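N-acetyl-beta-D glucosaminidase (Rhizomucor miehei CAU432, PDB 4ZM6) probably hydrolyses terminal N-acetylglucosamine residues as a family 3 glycosidase and also carries a GCN5-related glucosamine N-acetyltransferase region that binds acetyl-CoA. Local coordinates at residues V686-G691 against K830-W835; G795-V800 against H818-L823; S651-F656 against R779-W784. All blocks are in the same frame, centred on the assembly; numbering follows the deposited sequence.

Interaction 1: V686-G691 against K830-W835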
loop_
_atom_site.group_PDB
_atom_site.type_symbol
_atom_site.label_atom_id
_atom_site.label_comp_id
_atom_site.label_asym_id
_atom_site.label_seq_id
_atom_site.Cartn_x
_atom_site.Cartn_y
_atom_site.Cartn_z
ATOM N N VAL A 686 -28.365 -12.445 -25.029
ATOM C CA VAL A 686 -27.392 -12.108 -26.055
ATOM C C VAL A 686 -26.735 -13.427 -26.444
ATOM O O VAL A 686 -26.564 -14.299 -25.593
ATOM C CB VAL A 686 -26.382 -11.071 -25.512
ATOM C CG1 VAL A 686 -24.961 -11.340 -25.987
ATOM C CG2 VAL A 686 -26.817 -9.663 -25.891
ATOM N N HIS A 687 -26.371 -13.572 -27.719
ATOM C CA HIS A 687 -26.009 -14.886 -28.270
ATOM C C HIS A 687 -24.654 -14.953 -28.975
ATOM O O HIS A 687 -24.209 -13.982 -29.593
ATOM C CB HIS A 687 -27.079 -15.329 -29.265
ATOM C CG HIS A 687 -28.477 -15.148 -28.765
ATOM N ND1 HIS A 687 -29.111 -16.083 -27.978
ATOM C CD2 HIS A 687 -29.359 -14.135 -28.936
ATOM C CE1 HIS A 687 -30.329 -15.656 -27.689
ATOM N NE2 HIS A 687 -30.502 -14.476 -28.257
ATOM N N ASP A 688 -24.017 -16.116 -28.859
ATOM C CA ASP A 688 -22.935 -16.530 -29.747
ATOM C C ASP A 688 -23.529 -17.493 -30.773
ATOM O O ASP A 688 -24.310 -18.377 -30.412
ATOM C CB ASP A 688 -21.820 -17.252 -28.973
ATOM C CG ASP A 688 -20.911 -16.304 -28.204
ATOM O OD1 ASP A 688 -21.082 -15.075 -28.291
ATOM O OD2 ASP A 688 -20.022 -16.798 -27.484
ATOM N N LEU A 689 -23.150 -17.328 -32.040
ATOM C CA LEU A 689 -23.642 -18.183 -33.124
ATOM C C LEU A 689 -22.572 -19.150 -33.614
ATOM O O LEU A 689 -21.380 -18.869 -33.504
ATOM C CB LEU A 689 -24.116 -17.330 -34.296
ATOM C CG LEU A 689 -25.012 -16.134 -33.971
ATOM C CD1 LEU A 689 -25.441 -15.439 -35.250
ATOM C CD2 LEU A 689 -26.235 -16.555 -33.170
ATOM N N ILE A 690 -23.013 -20.286 -34.153
ATOM C CA ILE A 690 -22.119 -21.248 -34.811
ATOM C C ILE A 690 -22.650 -21.570 -36.205
ATOM O O ILE A 690 -23.857 -21.731 -36.397
ATOM C CB ILE A 690 -21.929 -22.552 -33.999
ATOM C CG1 ILE A 690 -20.979 -23.507 -34.741
ATOM C CG2 ILE A 690 -23.258 -23.248 -33.736
ATOM C CD1 ILE A 690 -20.575 -24.729 -33.946
ATOM N N GLY A 691 -21.744 -21.658 -37.175
ATOM C CA GLY A 691 -22.116 -21.940 -38.562
ATOM C C GLY A 691 -21.227 -22.987 -39.205
ATOM O O GLY A 691 -20.002 -22.879 -39.158
ATOM N N LYS A 830 -16.026 -24.759 -39.067
ATOM C CA LYS A 830 -16.946 -24.257 -38.039
ATOM C C LYS A 830 -16.649 -22.794 -37.725
ATOM O O LYS A 830 -15.508 -22.444 -37.454
ATOM C CB LYS A 830 -16.831 -25.104 -36.770
ATOM C CG LYS A 830 -17.253 -26.557 -36.962
ATOM C CD LYS A 830 -16.770 -27.443 -35.818
ATOM C CE LYS A 830 -16.918 -28.927 -36.132
ATOM N NZ LYS A 830 -18.323 -29.401 -35.997
ATOM N N SER A 831 -17.677 -21.946 -37.749
ATOM C CA SER A 831 -17.491 -20.490 -37.682
ATOM C C SER A 831 -18.186 -19.845 -36.477
ATOM O O SER A 831 -19.335 -20.149 -36.180
ATOM C CB SER A 831 -17.991 -19.844 -38.976
ATOM O OG SER A 831 -17.778 -18.446 -38.966
ATOM N N TYR A 832 -17.482 -18.923 -35.823
ATOM C CA TYR A 832 -17.899 -18.330 -34.558
ATOM C C TYR A 832 -18.291 -16.869 -34.730
ATOM O O TYR A 832 -17.437 -16.018 -34.969
ATOM C CB TYR A 832 -16.730 -18.432 -33.577
ATOM C CG TYR A 832 -16.974 -17.978 -32.146
ATOM C CD1 TYR A 832 -18.085 -18.407 -31.420
ATOM C CD2 TYR A 832 -16.044 -17.171 -31.496
ATOM C CE1 TYR A 832 -18.279 -18.012 -30.105
ATOM C CE2 TYR A 832 -16.228 -16.777 -30.183
ATOM C CZ TYR A 832 -17.344 -17.198 -29.490
ATOM O OH TYR A 832 -17.505 -16.795 -28.183
ATOM N N VAL A 833 -19.585 -16.581 -34.615
ATOM C CA VAL A 833 -20.070 -15.201 -34.597
ATOM C C VAL A 833 -20.495 -14.867 -33.170
ATOM O O VAL A 833 -21.510 -15.357 -32.683
ATOM C CB VAL A 833 -21.245 -14.998 -35.567
ATOM C CG1 VAL A 833 -21.773 -13.572 -35.477
ATOM C CG2 VAL A 833 -20.812 -15.329 -36.988
ATOM N N ASP A 834 -19.708 -14.029 -32.508
ATOM C CA ASP A 834 -19.837 -13.823 -31.075
ATOM C C ASP A 834 -20.630 -12.567 -30.760
ATOM O O ASP A 834 -20.510 -11.563 -31.460
ATOM C CB ASP A 834 -18.451 -13.767 -30.411
ATOM C CG ASP A 834 -17.595 -12.603 -30.902
ATOM O OD1 ASP A 834 -17.366 -12.495 -32.122
ATOM O OD2 ASP A 834 -17.135 -11.801 -30.061
ATOM N N TRP A 835 -21.446 -12.653 -29.708
ATOM C CA TRP A 835 -22.148 -11.511 -29.124
ATOM C C TRP A 835 -22.962 -10.760 -30.172
ATOM O O TRP A 835 -22.592 -9.660 -30.587
ATOM C CB TRP A 835 -21.145 -10.577 -28.430
ATOM C CG TRP A 835 -21.753 -9.463 -27.596
ATOM C CD1 TRP A 835 -23.066 -9.068 -27.561
ATOM C CD2 TRP A 835 -21.051 -8.579 -26.715
ATOM N NE1 TRP A 835 -23.221 -8.012 -26.697
ATOM C CE2 TRP A 835 -22.001 -7.689 -26.167
ATOM C CE3 TRP A 835 -19.710 -8.456 -26.332
ATOM C CZ2 TRP A 835 -21.655 -6.690 -25.252
ATOM C CZ3 TRP A 835 -19.365 -7.458 -25.422
ATOM C CH2 TRP A 835 -20.337 -6.587 -24.895
#
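D688 and Y832 meet with their flat groups almost perpendicular, carboxylate and ring planes 87° apart. The Y832 OH gives a 2.6 Å hydrogen bond to D688 OD2 from above the carboxylate plane, 55° out of it. The ring gets there by swinging away from its own backbone N (chi1 -175°), along the sheet toward D688. OD2 is also bonded to the hydroxyl of Y853, while D688 OD1 takes the backbone N of W835 at 2.8 Å, nearly end-on. The carboxylate is thus gripped at both of its oxygens and ties the ring to the corner where the chain turns at W835. At that corner V686 CG1 comes obliquely to the indole, 3.4 Å from W835 CD1. On the face that also carries S831, L689 and V833 cross at a slant, CB to CB 3.9 Å, against Y842 and Y847. Paired backbone bonds hold the register: L689 N to V833 O (2.6 Å) and V833 N to L689 O (3.1 Å), with G691 and S831 bonded both ways. Strand 686-692, from the first N-acetyltransferase-like region, is inserted between strands 830-836 and 847-857 of the second, antiparallel to both in a mixed sheet, consistent with two GNAT-like units sharing a continuous sheet.

Interaction 2: G795-V800 against H818-L823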
loop_
_atom_site.group_PDB
_atom_site.type_symbol
_atom_site.label_atom_id
_atom_site.label_comp_id
_atom_site.label_asym_id
_atom_site.label_seq_id
_atom_site.Cartn_x
_atom_site.Cartn_y
_atom_site.Cartn_z
ATOM N N GLY A 795 -12.853 -20.554 -37.326
ATOM C CA GLY A 795 -12.650 -19.112 -37.435
ATOM C C GLY A 795 -13.936 -18.368 -37.137
ATOM O O GLY A 795 -14.851 -18.932 -36.552
ATOM N N GLY A 796 -14.012 -17.107 -37.540
ATOM C CA GLY A 796 -15.211 -16.318 -37.312
ATOM C C GLY A 796 -15.058 -14.880 -37.751
ATOM O O GLY A 796 -14.083 -14.521 -38.412
ATOM N N MET A 797 -16.025 -14.051 -37.373
ATOM C CA MET A 797 -16.011 -12.637 -37.734
ATOM C C MET A 797 -16.578 -11.780 -36.607
ATOM O O MET A 797 -17.177 -12.299 -35.667
ATOM C CB MET A 797 -16.809 -12.408 -39.022
ATOM C CG MET A 797 -18.315 -12.546 -38.861
ATOM S SD MET A 797 -19.183 -12.570 -40.436
ATOM C CE MET A 797 -18.795 -14.227 -40.969
ATOM N N ALA A 798 -16.398 -10.467 -36.727
ATOM C CA ALA A 798 -16.830 -9.518 -35.699
ATOM C C ALA A 798 -16.848 -8.087 -36.231
ATOM O O ALA A 798 -16.424 -7.824 -37.353
ATOM C CB ALA A 798 -15.920 -9.614 -34.479
ATOM N N CYS A 799 -17.353 -7.170 -35.413
ATOM C CA CYS A 799 -17.407 -5.750 -35.752
ATOM C C CYS A 799 -17.824 -5.520 -37.206
ATOM O O CYS A 799 -17.186 -4.778 -37.954
ATOM C CB CYS A 799 -16.073 -5.092 -35.418
ATOM S SG CYS A 799 -15.564 -5.402 -33.704
ATOM N N VAL A 800 -18.918 -6.185 -37.572
ATOM C CA VAL A 800 -19.558 -6.041 -38.872
ATOM C C VAL A 800 -20.367 -4.753 -38.862
ATOM O O VAL A 800 -21.134 -4.497 -37.928
ATOM C CB VAL A 800 -20.534 -7.204 -39.134
ATOM C CG1 VAL A 800 -21.290 -6.993 -40.437
ATOM C CG2 VAL A 800 -19.800 -8.539 -39.135
ATOM N N HIS A 818 -19.391 -12.915 -47.903
ATOM C CA HIS A 818 -18.024 -12.936 -48.390
ATOM C C HIS A 818 -17.075 -13.447 -47.310
ATOM O O HIS A 818 -16.209 -14.273 -47.584
ATOM C CB HIS A 818 -17.599 -11.543 -48.835
ATOM C CG HIS A 818 -16.337 -11.536 -49.633
ATOM N ND1 HIS A 818 -15.127 -11.129 -49.111
ATOM C CD2 HIS A 818 -16.092 -11.904 -50.913
ATOM C CE1 HIS A 818 -14.194 -11.234 -50.039
ATOM N NE2 HIS A 818 -14.753 -11.704 -51.140
ATOM N N ALA A 819 -17.253 -12.958 -46.084
ATOM C CA ALA A 819 -16.470 -13.424 -44.939
ATOM C C ALA A 819 -16.570 -14.939 -44.757
ATOM O O ALA A 819 -15.581 -15.594 -44.431
ATOM C CB ALA A 819 -16.907 -12.712 -43.668
ATOM N N ASN A 820 -17.762 -15.490 -44.970
ATOM C CA ASN A 820 -17.937 -16.942 -44.941
ATOM C C ASN A 820 -17.145 -17.645 -46.043
ATOM O O ASN A 820 -16.560 -18.707 -45.806
ATOM C CB ASN A 820 -19.420 -17.319 -45.033
ATOM C CG ASN A 820 -20.114 -17.299 -43.687
ATOM O OD1 ASN A 820 -19.624 -16.705 -42.729
ATOM N ND2 ASN A 820 -21.259 -17.962 -43.605
ATOM N N TRP A 821 -17.132 -17.053 -47.239
ATOM C CA TRP A 821 -16.388 -17.606 -48.373
ATOM C C TRP A 821 -14.905 -17.656 -48.040
ATOM O O TRP A 821 -14.272 -18.710 -48.141
ATOM C CB TRP A 821 -16.628 -16.768 -49.637
ATOM C CG TRP A 821 -15.834 -17.208 -50.847
ATOM C CD1 TRP A 821 -14.903 -16.472 -51.532
ATOM C CD2 TRP A 821 -15.905 -18.480 -51.511
ATOM N NE1 TRP A 821 -14.394 -17.203 -52.576
ATOM C CE2 TRP A 821 -14.988 -18.440 -52.588
ATOM C CE3 TRP A 821 -16.653 -19.651 -51.299
ATOM C CZ2 TRP A 821 -14.797 -19.528 -53.454
ATOM C CZ3 TRP A 821 -16.466 -20.736 -52.164
ATOM C CH2 TRP A 821 -15.543 -20.663 -53.226
ATOM N N LEU A 822 -14.374 -16.508 -47.622
ATOM C CA LEU A 822 -12.980 -16.381 -47.195
ATOM C C LEU A 822 -12.592 -17.379 -46.111
ATOM O O LEU A 822 -11.496 -17.932 -46.139
ATOM C CB LEU A 822 -12.709 -14.971 -46.673
ATOM C CG LEU A 822 -12.674 -13.844 -47.696
ATOM C CD1 LEU A 822 -12.397 -12.527 -46.989
ATOM C CD2 LEU A 822 -11.619 -14.111 -48.755
ATOM N N LEU A 823 -13.479 -17.594 -45.147
ATOM C CA LEU A 823 -13.227 -18.587 -44.110
ATOM C C LEU A 823 -13.203 -19.986 -44.712
ATOM O O LEU A 823 -12.309 -20.773 -44.399
ATOM C CB LEU A 823 -14.266 -18.492 -42.986
ATOM C CG LEU A 823 -14.167 -17.227 -42.124
ATOM C CD1 LEU A 823 -15.477 -16.970 -41.390
ATOM C CD2 LEU A 823 -12.995 -17.308 -41.156
#
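Strand 794-802, helix 811-825 and strand 830-836 form a beta-alpha-beta unit of the second N-acetyltransferase-like region, and this contact seats the helix on its first strand. The short segments run nearly antiparallel, 152° apart, with axes 9.0 Å from each other. M797 is the strand's main reach: its CG sits between the backbone N and the carbonyl carbon (chi1 72°), and a bend at chi3 turns CE toward the helix. There M797 CE packs against A819 CB at 3.6 Å, with SD also close to A819 CB, and comes within 4.3 Å of L823 CD1. The M797 side chain crosses that of N820 at about a right angle, CE near OD1, an oxygen hydrogen-bonded to the hydroxyl of Y847. One turn after A819, L823 lies over the bare glycine backbone, its CD2 3.8 Å from G796 N and 4.1 Å from G795 CA. No hydrogen bond links the segments; methyl groups make most of the contact. A819 and L823 also rest on strand 763-771, which extends the helix's seat across the sheet. Such a helix between two parallel neighbouring strands is the central crossover of the GNAT fold; in relatives the loop between its first strand and the helix N-terminus holds the cofactor's pyrophosphate.

Interaction 3: S651-F656 against R779-W784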
loop_
_atom_site.group_PDB
_atom_site.type_symbol
_atom_site.label_atom_id
_atom_site.label_comp_id
_atom_site.label_asym_id
_atom_site.label_seq_id
_atom_site.Cartn_x
_atom_site.Cartn_y
_atom_site.Cartn_z
ATOM N N SER A 651 -16.538 -9.377 -20.086
ATOM C CA SER A 651 -15.664 -8.385 -20.700
ATOM C C SER A 651 -15.908 -8.272 -22.196
ATOM O O SER A 651 -16.600 -9.094 -22.795
ATOM C CB SER A 651 -14.194 -8.715 -20.414
ATOM O OG SER A 651 -13.955 -10.113 -20.428
ATOM N N THR A 652 -15.343 -7.225 -22.787
ATOM C CA THR A 652 -15.376 -7.031 -24.230
ATOM C C THR A 652 -14.178 -7.751 -24.870
ATOM O O THR A 652 -14.346 -8.822 -25.462
ATOM C CB THR A 652 -15.379 -5.533 -24.582
ATOM O OG1 THR A 652 -14.352 -4.875 -23.842
ATOM C CG2 THR A 652 -16.709 -4.899 -24.225
ATOM N N TYR A 653 -12.979 -7.185 -24.715
ATOM C CA TYR A 653 -11.758 -7.764 -25.283
ATOM C C TYR A 653 -10.546 -7.519 -24.377
ATOM O O TYR A 653 -10.250 -6.369 -24.054
ATOM C CB TYR A 653 -11.477 -7.155 -26.666
ATOM C CG TYR A 653 -10.632 -8.046 -27.562
ATOM C CD1 TYR A 653 -9.253 -8.140 -27.387
ATOM C CD2 TYR A 653 -11.220 -8.810 -28.569
ATOM C CE1 TYR A 653 -8.484 -8.962 -28.193
ATOM C CE2 TYR A 653 -10.462 -9.634 -29.377
ATOM C CZ TYR A 653 -9.096 -9.707 -29.192
ATOM O OH TYR A 653 -8.336 -10.526 -29.998
ATOM N N PRO A 654 -9.836 -8.588 -23.961
ATOM C CA PRO A 654 -10.107 -10.020 -24.136
ATOM C C PRO A 654 -11.272 -10.486 -23.270
ATOM O O PRO A 654 -11.823 -9.695 -22.504
ATOM C CB PRO A 654 -8.803 -10.692 -23.682
ATOM C CG PRO A 654 -8.155 -9.711 -22.774
ATOM C CD PRO A 654 -8.544 -8.353 -23.288
ATOM N N ARG A 655 -11.627 -11.766 -23.367
ATOM C CA ARG A 655 -12.898 -12.224 -22.824
ATOM C C ARG A 655 -13.035 -13.730 -22.733
ATOM O O ARG A 655 -12.700 -14.442 -23.671
ATOM C CB ARG A 655 -14.023 -11.684 -23.709
ATOM C CG ARG A 655 -15.373 -12.355 -23.521
ATOM C CD ARG A 655 -16.215 -12.322 -24.783
ATOM N NE ARG A 655 -16.093 -11.059 -25.504
ATOM C CZ ARG A 655 -16.656 -10.824 -26.683
ATOM N NH1 ARG A 655 -17.410 -11.751 -27.274
ATOM N NH2 ARG A 655 -16.475 -9.648 -27.269
ATOM N N PHE A 656 -13.558 -14.199 -21.599
ATOM C CA PHE A 656 -14.113 -15.549 -21.495
ATOM C C PHE A 656 -15.588 -15.522 -21.888
ATOM O O PHE A 656 -16.031 -16.317 -22.709
ATOM C CB PHE A 656 -14.006 -16.075 -20.072
ATOM C CG PHE A 656 -12.603 -16.160 -19.550
ATOM C CD1 PHE A 656 -11.757 -17.176 -19.964
ATOM C CD2 PHE A 656 -12.141 -15.246 -18.616
ATOM C CE1 PHE A 656 -10.469 -17.268 -19.467
ATOM C CE2 PHE A 656 -10.856 -15.333 -18.113
ATOM C CZ PHE A 656 -10.016 -16.345 -18.540
ATOM N N ARG A 779 -4.473 -13.124 -30.499
ATOM C CA ARG A 779 -5.874 -12.869 -30.792
ATOM C C ARG A 779 -6.731 -13.821 -29.969
ATOM O O ARG A 779 -6.556 -15.038 -30.032
ATOM C CB ARG A 779 -6.156 -13.041 -32.285
ATOM C CG ARG A 779 -5.443 -12.023 -33.160
ATOM C CD ARG A 779 -6.136 -10.667 -33.153
ATOM N NE ARG A 779 -7.468 -10.722 -33.759
ATOM C CZ ARG A 779 -7.716 -10.811 -35.069
ATOM N NH1 ARG A 779 -6.727 -10.867 -35.958
ATOM N NH2 ARG A 779 -8.973 -10.860 -35.500
ATOM N N SER A 780 -7.645 -13.252 -29.188
ATOM C CA SER A 780 -8.532 -14.023 -28.326
ATOM C C SER A 780 -9.964 -14.023 -28.863
ATOM O O SER A 780 -10.892 -14.379 -28.135
ATOM C CB SER A 780 -8.488 -13.461 -26.905
ATOM O OG SER A 780 -8.574 -12.044 -26.916
ATOM N N ASP A 781 -10.138 -13.637 -30.133
ATOM C CA ASP A 781 -11.454 -13.664 -30.802
ATOM C C ASP A 781 -12.134 -15.013 -30.588
ATOM O O ASP A 781 -13.285 -15.091 -30.137
ATOM C CB ASP A 781 -11.327 -13.421 -32.317
ATOM C CG ASP A 781 -10.722 -12.065 -32.661
ATOM O OD1 ASP A 781 -9.779 -11.631 -31.968
ATOM O OD2 ASP A 781 -11.167 -11.442 -33.649
ATOM N N LEU A 782 -11.403 -16.074 -30.910
ATOM C CA LEU A 782 -11.907 -17.420 -30.753
ATOM C C LEU A 782 -10.956 -18.202 -29.869
ATOM O O LEU A 782 -9.807 -18.427 -30.234
ATOM C CB LEU A 782 -12.058 -18.095 -32.119
ATOM C CG LEU A 782 -12.484 -19.565 -32.147
ATOM C CD1 LEU A 782 -13.881 -19.753 -31.569
ATOM C CD2 LEU A 782 -12.426 -20.099 -33.569
ATOM N N ILE A 783 -11.440 -18.592 -28.694
ATOM C CA ILE A 783 -10.665 -19.418 -27.770
ATOM C C ILE A 783 -11.266 -20.819 -27.628
ATOM O O ILE A 783 -10.666 -21.694 -26.999
ATOM C CB ILE A 783 -10.543 -18.755 -26.377
ATOM C CG1 ILE A 783 -11.915 -18.617 -25.698
ATOM C CG2 ILE A 783 -9.889 -17.389 -26.496
ATOM C CD1 ILE A 783 -11.849 -18.174 -24.250
ATOM N N TRP A 784 -12.432 -21.039 -28.225
ATOM C CA TRP A 784 -13.177 -22.274 -28.019
ATOM C C TRP A 784 -12.798 -23.311 -29.074
ATOM O O TRP A 784 -13.663 -23.851 -29.766
ATOM C CB TRP A 784 -14.685 -21.990 -28.060
ATOM C CG TRP A 784 -15.118 -20.904 -27.123
ATOM C CD1 TRP A 784 -15.726 -19.724 -27.452
ATOM C CD2 TRP A 784 -14.968 -20.895 -25.705
ATOM N NE1 TRP A 784 -15.962 -18.982 -26.325
ATOM C CE2 TRP A 784 -15.507 -19.679 -25.236
ATOM C CE3 TRP A 784 -14.434 -21.799 -24.779
ATOM C CZ2 TRP A 784 -15.526 -19.344 -23.879
ATOM C CZ3 TRP A 784 -14.453 -21.462 -23.424
ATOM C CH2 TRP A 784 -14.993 -20.244 -22.992
#
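The Y653 ring has S780 OG over one face, 3.3 Å from both CE1 and CZ, and D781 OD1 at its edge, in plane. Y653 OH lies at the edge of the R779 guanidinium. Farther on, the W784 indole carries I783 CG1 over the centre of one face, while F656 O approaches its edge, 3.3 Å from CZ2. H741 also meets the Y653 ring edge to face. The Y653 hydroxyl works both ways: it donates to D781 OD1 (2.7 Å), nearly in line with that carboxylate's C-O bond, and accepts the backbone N-H of S780 (2.9 Å). Ring and carboxylate planes stand 83° apart. R779, its chain bent at chi2 and chi3, grips D781 from above the carboxylate plane, NE to OD1 and NH2 to OD2, so that D781 OD1 serves the tyrosine and the arginine together; R779 NH1 also forms salt bridges with D747 and D750. Segment 651-656 is the loop that follows strand 646-649, the edge strand of the first GNAT sheet, and 779-784 belongs to a loop of the second GNAT unit. A cis peptide precedes P654, whose CB touches S780 OG at 3.5 Å. R655 turns back on its own loop, NE and NH2 both bonded to T652 O, and NH1 pairs with D834 OD2; its carbonyl oxygen meets I783 CD1 at 3.9 Å.

Overall arrangement
All three contacts gather in and around the second N-acetyltransferase-like region, and interactions 1 and 3 also bring in pieces of the first. Strand 830-836 joins interactions 1 and 2, whose centres are 11 Å apart: Y832 N lies 2.7 Å from G795 O, a probable hydrogen bond. Interactions 1 and 3, 12 Å apart by centres, are tied by the salt bridge D834 OD2 to R655 NH1 at 2.8 Å, while Y832 packs against L782 and W784. Interactions 2 and 3, 16 Å apart by centres, touch where L782 CD2 packs 3.8 Å from G795 N. Toward the ligand, the side chain of F656 is about 7 Å from the bound acetyl coenzyme A and that of W835 about 11 Å.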